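Local structure of necrotic enteritis toxin B (Clostridium perfringens, 4I0N) at residues Tyr75-Arg86 and Tyr243-Trp254. The protein is a pore-forming toxin with the alpha-hemolysin fold, which probably assembles into transmembrane pores in host-cell membranes. Numbering follows the deposited sequence.
Sequences YYGKMKWPETYR and YQRFDNDYILNW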
loop_
_atom_site.group_PDB
_atom_site.type_symbol
_atom_site.label_atom_id
_atom_site.label_comp_id
_atom_site.label_asym_id
_atom_site.label_seq_id
_atom_site.Cartn_x
_atom_site.Cartn_y
_atom_site.Cartn_z
ATOM N N TYR A 75 4.043 -19.421 30.486
ATOM C CA TYR A 75 5.209 -19.994 29.785
ATOM C C TYR A 75 5.181 -19.877 28.257
ATOM O O TYR A 75 6.061 -20.395 27.578
ATOM C CB TYR A 75 5.360 -21.463 30.169
ATOM C CG TYR A 75 5.545 -21.677 31.659
ATOM C CD1 TYR A 75 6.741 -21.329 32.287
ATOM C CD2 TYR A 75 4.532 -22.228 32.426
ATOM C CE1 TYR A 75 6.930 -21.527 33.648
ATOM C CE2 TYR A 75 4.713 -22.436 33.801
ATOM C CZ TYR A 75 5.908 -22.076 34.393
ATOM O OH TYR A 75 6.087 -22.285 35.737
ATOM N N TYR A 76 4.163 -19.216 27.726
ATOM C CA TYR A 76 3.922 -19.207 26.288
ATOM C C TYR A 76 3.362 -17.858 25.835
ATOM O O TYR A 76 2.545 -17.247 26.525
ATOM C CB TYR A 76 2.968 -20.353 25.914
ATOM C CG TYR A 76 2.620 -20.398 24.448
ATOM C CD1 TYR A 76 3.461 -21.037 23.534
ATOM C CD2 TYR A 76 1.456 -19.782 23.972
ATOM C CE1 TYR A 76 3.143 -21.065 22.176
ATOM C CE2 TYR A 76 1.134 -19.803 22.626
ATOM C CZ TYR A 76 1.984 -20.452 21.737
ATOM O OH TYR A 76 1.662 -20.468 20.397
ATOM N N GLY A 77 3.797 -17.397 24.665
ATOM C CA GLY A 77 3.227 -16.180 24.108
ATOM C C GLY A 77 3.164 -16.276 22.603
ATOM O O GLY A 77 4.007 -16.921 21.987
ATOM N N LYS A 78 2.145 -15.645 22.024
ATOM C CA LYS A 78 2.066 -15.494 20.577
ATOM C C LYS A 78 1.655 -14.093 20.198
ATOM O O LYS A 78 0.635 -13.564 20.672
ATOM C CB LYS A 78 1.112 -16.503 19.934
ATOM C CG LYS A 78 1.029 -16.331 18.397
ATOM C CD LYS A 78 0.235 -17.421 17.729
ATOM C CE LYS A 78 -1.243 -17.117 17.785
ATOM N NZ LYS A 78 -1.956 -18.085 16.931
ATOM N N MET A 79 2.466 -13.495 19.335
ATOM C CA MET A 79 2.170 -12.188 18.763
ATOM C C MET A 79 1.977 -12.343 17.264
ATOM O O MET A 79 2.921 -12.696 16.545
ATOM C CB MET A 79 3.328 -11.225 19.052
ATOM C CG MET A 79 3.195 -9.856 18.334
ATOM S SD MET A 79 4.602 -8.822 18.792
ATOM C CE MET A 79 4.659 -7.649 17.439
ATOM N N LYS A 80 0.749 -12.104 16.795
ATOM C CA LYS A 80 0.486 -12.051 15.371
ATOM C C LYS A 80 0.751 -10.629 14.877
ATOM O O LYS A 80 0.250 -9.664 15.466
ATOM C CB LYS A 80 -0.962 -12.465 15.071
ATOM C CG LYS A 80 -1.235 -12.540 13.568
ATOM C CD LYS A 80 -2.648 -12.959 13.256
ATOM C CE LYS A 80 -3.682 -11.861 13.564
ATOM N NZ LYS A 80 -3.600 -10.707 12.606
ATOM N N TRP A 81 1.479 -10.493 13.768
ATOM C CA TRP A 81 1.926 -9.173 13.320
ATOM C C TRP A 81 2.019 -9.169 11.787
ATOM O O TRP A 81 2.127 -10.240 11.187
ATOM C CB TRP A 81 3.271 -8.815 13.987
ATOM C CG TRP A 81 4.398 -9.726 13.607
ATOM C CD1 TRP A 81 4.641 -10.992 14.075
ATOM C CD2 TRP A 81 5.413 -9.448 12.648
ATOM N NE1 TRP A 81 5.775 -11.509 13.472
ATOM C CE2 TRP A 81 6.250 -10.589 12.574
ATOM C CE3 TRP A 81 5.692 -8.340 11.825
ATOM C CZ2 TRP A 81 7.362 -10.659 11.721
ATOM C CZ3 TRP A 81 6.802 -8.393 10.986
ATOM C CH2 TRP A 81 7.632 -9.555 10.945
ATOM N N PRO A 82 1.909 -7.980 11.158
ATOM C CA PRO A 82 1.901 -7.928 9.694
ATOM C C PRO A 82 3.312 -7.861 9.120
ATOM O O PRO A 82 4.063 -6.904 9.383
ATOM C CB PRO A 82 1.123 -6.641 9.403
ATOM C CG PRO A 82 1.472 -5.749 10.538
ATOM C CD PRO A 82 1.541 -6.683 11.756
ATOM N N GLU A 83 3.680 -8.889 8.362
ATOM C CA GLU A 83 5.024 -8.951 7.814
ATOM C C GLU A 83 5.082 -8.292 6.443
ATOM O O GLU A 83 6.113 -7.712 6.089
ATOM C CB GLU A 83 5.548 -10.397 7.798
ATOM C CG GLU A 83 7.039 -10.527 7.392
ATOM C CD GLU A 83 7.255 -10.551 5.885
ATOM O OE1 GLU A 83 6.274 -10.769 5.128
ATOM O OE2 GLU A 83 8.417 -10.340 5.455
ATOM N N THR A 84 3.986 -8.374 5.679
ATOM C CA THR A 84 3.900 -7.739 4.348
ATOM C C THR A 84 2.505 -7.167 4.107
ATOM O O THR A 84 1.492 -7.868 4.290
ATOM C CB THR A 84 4.269 -8.717 3.156
ATOM O OG1 THR A 84 5.652 -9.113 3.253
ATOM C CG2 THR A 84 4.054 -8.015 1.790
ATOM N N TYR A 85 2.450 -5.899 3.692
ATOM C CA TYR A 85 1.234 -5.373 3.081
ATOM C C TYR A 85 1.403 -5.368 1.548
ATOM O O TYR A 85 2.366 -4.821 1.042
ATOM C CB TYR A 85 0.986 -3.951 3.540
ATOM C CG TYR A 85 0.752 -3.770 5.011
ATOM C CD1 TYR A 85 -0.558 -3.728 5.525
ATOM C CD2 TYR A 85 1.826 -3.564 5.887
ATOM C CE1 TYR A 85 -0.795 -3.508 6.892
ATOM C CE2 TYR A 85 1.601 -3.357 7.275
ATOM C CZ TYR A 85 0.286 -3.328 7.754
ATOM O OH TYR A 85 0.056 -3.100 9.100
ATOM N N ARG A 86 0.448 -5.947 0.826
ATOM C CA ARG A 86 0.460 -5.935 -0.635
ATOM C C ARG A 86 -0.703 -5.110 -1.168
ATOM O O ARG A 86 -1.866 -5.279 -0.732
ATOM C CB ARG A 86 0.360 -7.341 -1.200
ATOM C CG ARG A 86 0.397 -7.336 -2.750
ATOM C CD ARG A 86 0.552 -8.756 -3.287
ATOM N NE ARG A 86 1.876 -9.273 -2.977
ATOM C CZ ARG A 86 2.287 -10.517 -3.223
ATOM N NH1 ARG A 86 1.477 -11.398 -3.793
ATOM N NH2 ARG A 86 3.525 -10.880 -2.895
ATOM N N TYR A 243 -6.209 -5.175 -1.464
ATOM C CA TYR A 243 -5.331 -5.076 -0.311
ATOM C C TYR A 243 -5.178 -6.457 0.309
ATOM O O TYR A 243 -6.160 -7.175 0.513
ATOM C CB TYR A 243 -5.987 -4.202 0.746
ATOM C CG TYR A 243 -6.118 -2.744 0.474
ATOM C CD1 TYR A 243 -5.216 -2.041 -0.335
ATOM C CD2 TYR A 243 -7.119 -2.024 1.131
ATOM C CE1 TYR A 243 -5.330 -0.648 -0.489
ATOM C CE2 TYR A 243 -7.233 -0.654 0.990
ATOM C CZ TYR A 243 -6.365 0.032 0.182
ATOM O OH TYR A 243 -6.545 1.398 0.084
ATOM N N GLN A 244 -3.946 -6.813 0.642
ATOM C CA GLN A 244 -3.659 -8.108 1.246
ATOM C C GLN A 244 -2.661 -7.880 2.363
ATOM O O GLN A 244 -1.716 -7.109 2.207
ATOM C CB GLN A 244 -3.100 -9.008 0.152
ATOM C CG GLN A 244 -3.084 -10.471 0.420
ATOM C CD GLN A 244 -3.095 -11.239 -0.907
ATOM O OE1 GLN A 244 -2.928 -10.653 -1.983
ATOM N NE2 GLN A 244 -3.307 -12.516 -0.834
ATOM N N ARG A 245 -2.869 -8.527 3.509
ATOM C CA ARG A 245 -1.943 -8.365 4.605
ATOM C C ARG A 245 -1.471 -9.753 5.016
ATOM O O ARG A 245 -2.290 -10.580 5.406
ATOM C CB ARG A 245 -2.625 -7.646 5.778
ATOM C CG ARG A 245 -1.618 -7.179 6.850
ATOM C CD ARG A 245 -2.266 -6.788 8.185
ATOM N NE ARG A 245 -2.932 -7.944 8.794
ATOM C CZ ARG A 245 -4.213 -7.965 9.150
ATOM N NH1 ARG A 245 -4.970 -6.864 9.048
ATOM N NH2 ARG A 245 -4.730 -9.082 9.653
ATOM N N PHE A 246 -0.174 -10.012 4.878
ATOM C CA PHE A 246 0.395 -11.323 5.209
ATOM C C PHE A 246 0.925 -11.243 6.617
ATOM O O PHE A 246 1.844 -10.466 6.897
ATOM C CB PHE A 246 1.513 -11.691 4.247
ATOM C CG PHE A 246 1.041 -11.848 2.817
ATOM C CD1 PHE A 246 0.427 -13.032 2.414
ATOM C CD2 PHE A 246 1.200 -10.825 1.893
ATOM C CE1 PHE A 246 -0.021 -13.197 1.087
ATOM C CE2 PHE A 246 0.767 -10.980 0.578
ATOM C CZ PHE A 246 0.152 -12.173 0.179
ATOM N N ASP A 247 0.359 -12.074 7.480
ATOM C CA ASP A 247 0.682 -12.041 8.892
ATOM C C ASP A 247 1.712 -13.099 9.211
ATOM O O ASP A 247 1.810 -14.122 8.518
ATOM C CB ASP A 247 -0.578 -12.247 9.729
ATOM C CG ASP A 247 -1.547 -11.068 9.643
ATOM O OD1 ASP A 247 -1.105 -9.904 9.510
ATOM O OD2 ASP A 247 -2.758 -11.331 9.713
ATOM N N ASN A 248 2.514 -12.826 10.240
ATOM C CA ASN A 248 3.404 -13.816 10.827
ATOM C C ASN A 248 3.038 -14.018 12.300
ATOM O O ASN A 248 2.398 -13.151 12.910
ATOM C CB ASN A 248 4.874 -13.344 10.750
ATOM C CG ASN A 248 5.523 -13.548 9.360
ATOM O OD1 ASN A 248 6.741 -13.423 9.256
ATOM N ND2 ASN A 248 4.724 -13.814 8.307
ATOM N N ASP A 249 3.441 -15.159 12.851
ATOM C CA ASP A 249 3.252 -15.450 14.261
ATOM C C ASP A 249 4.611 -15.448 14.921
ATOM O O ASP A 249 5.463 -16.299 14.609
ATOM C CB ASP A 249 2.655 -16.850 14.452
ATOM C CG ASP A 249 1.199 -16.975 13.987
ATOM O OD1 ASP A 249 0.496 -15.964 13.749
ATOM O OD2 ASP A 249 0.738 -18.147 13.905
ATOM N N TYR A 250 4.808 -14.513 15.844
ATOM C CA TYR A 250 6.025 -14.502 16.658
ATOM C C TYR A 250 5.741 -15.131 18.030
ATOM O O TYR A 250 4.906 -14.638 18.811
ATOM C CB TYR A 250 6.577 -13.085 16.794
ATOM C CG TYR A 250 7.843 -13.064 17.642
ATOM C CD1 TYR A 250 9.013 -13.679 17.200
ATOM C CD2 TYR A 250 7.847 -12.469 18.909
ATOM C CE1 TYR A 250 10.173 -13.694 18.008
ATOM C CE2 TYR A 250 8.992 -12.469 19.701
ATOM C CZ TYR A 250 10.141 -13.089 19.254
ATOM O OH TYR A 250 11.267 -13.064 20.051
ATOM N N ILE A 251 6.400 -16.261 18.286
ATOM C CA ILE A 251 6.030 -17.148 19.391
ATOM C C ILE A 251 7.168 -17.211 20.412
ATOM O O ILE A 251 8.340 -17.361 20.043
ATOM C CB ILE A 251 5.732 -18.577 18.863
ATOM C CG1 ILE A 251 4.521 -18.561 17.926
ATOM C CG2 ILE A 251 5.485 -19.554 20.016
ATOM C CD1 ILE A 251 4.521 -19.723 16.891
ATOM N N LEU A 252 6.804 -17.097 21.690
ATOM C CA LEU A 252 7.748 -17.217 22.801
ATOM C C LEU A 252 7.430 -18.468 23.604
ATOM O O LEU A 252 6.265 -18.714 23.942
ATOM C CB LEU A 252 7.644 -16.017 23.748
ATOM C CG LEU A 252 8.104 -14.664 23.200
ATOM C CD1 LEU A 252 7.757 -13.539 24.180
ATOM C CD2 LEU A 252 9.587 -14.689 22.835
ATOM N N ASN A 253 8.465 -19.261 23.861
ATOM C CA ASN A 253 8.383 -20.428 24.746
ATOM C C ASN A 253 9.435 -20.325 25.849
ATOM O O ASN A 253 10.623 -20.095 25.587
ATOM C CB ASN A 253 8.613 -21.734 23.969
ATOM C CG ASN A 253 7.480 -22.079 23.029
ATOM O OD1 ASN A 253 6.451 -22.600 23.450
ATOM N ND2 ASN A 253 7.678 -21.831 21.740
ATOM N N TRP A 254 9.003 -20.515 27.094
ATOM C CA TRP A 254 9.929 -20.505 28.213
ATOM C C TRP A 254 10.702 -21.820 28.272
ATOM O O TRP A 254 10.101 -22.903 28.295
ATOM C CB TRP A 254 9.185 -20.264 29.536
ATOM C CG TRP A 254 10.096 -20.284 30.733
ATOM C CD1 TRP A 254 10.204 -21.285 31.661
ATOM C CD2 TRP A 254 11.045 -19.276 31.118
ATOM N NE1 TRP A 254 11.146 -20.955 32.601
ATOM C CE2 TRP A 254 11.680 -19.732 32.294
ATOM C CE3 TRP A 254 11.421 -18.034 30.582
ATOM C CZ2 TRP A 254 12.661 -18.987 32.952
ATOM C CZ3 TRP A 254 12.394 -17.291 31.239
ATOM C CH2 TRP A 254 13.005 -17.774 32.412
HETATM O O HOH W 1 5.972 -22.877 26.218
HETATM O O HOH W 2 -2.115 -16.192 14.563
HETATM O O HOH W 3 0.151 -20.274 16.043
HETATM O O HOH W 4 -1.287 -9.043 12.143
HETATM O O HOH W 5 5.567 -13.478 5.404
HETATM O O HOH W 6 -1.616 -11.057 -5.026
#
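Lys80 reaches across from strand 76-92 to Asp247 on strand 236-255, its neighbour in an antiparallel sheet of this alpha-hemolysin-fold toxin; Arg245, on Asp247's own strand, grips the same carboxylate. Arg245 comes side-on in its guanidinium plane, NE to Asp247 OD1 at 2.8 Å and NH2 to OD2 at 3.0 Å, each oxygen using its syn lone pair. Lys80, its chain bent at chi3 and chi4 (72° and 71°), instead brings NZ in from above the carboxylate plane, 3.1 Å from Asp247 OD2. Asp67 is a further acidic partner of the lysine and Glu270 of Arg245 NH2, while Arg245 NH1 bonds Pro65 O. Farther along this face, Lys78 NZ and the Asp249 carboxylate are joined through two waters; Asp249 OD1 also bonds Ser266.

On the other face Asn248 CB lies against one side of the Trp81 indole, 3.2 Å from its plane and near the rim, while Trp81 NE1 bonds Asn263 OD1. Asn248 ND2 uses one N-H for Asp247 O, met from above the carbonyl plane and off its lone pairs, and the other for a water that donates to Glu83 OE1; Asn248 OD1 accepts from Asn263 ND2.

Paired N-H...O bonds run from Gly77-Leu252 through Met79-Tyr250 to Trp81-Asn248. After Pro82 the register slips by one: Glu83 N and Thr84 N both bond Phe246 O, at 2.8 and 3.2 Å, a classic beta bulge. Reciprocal bonds resume at Thr84-Phe246 and Arg86-Gln244.

With both cations on it, Asp247 probably stays ionised, its carboxylate fixed in rotation by Arg245, and the bulge leaves the pairing intact on either side.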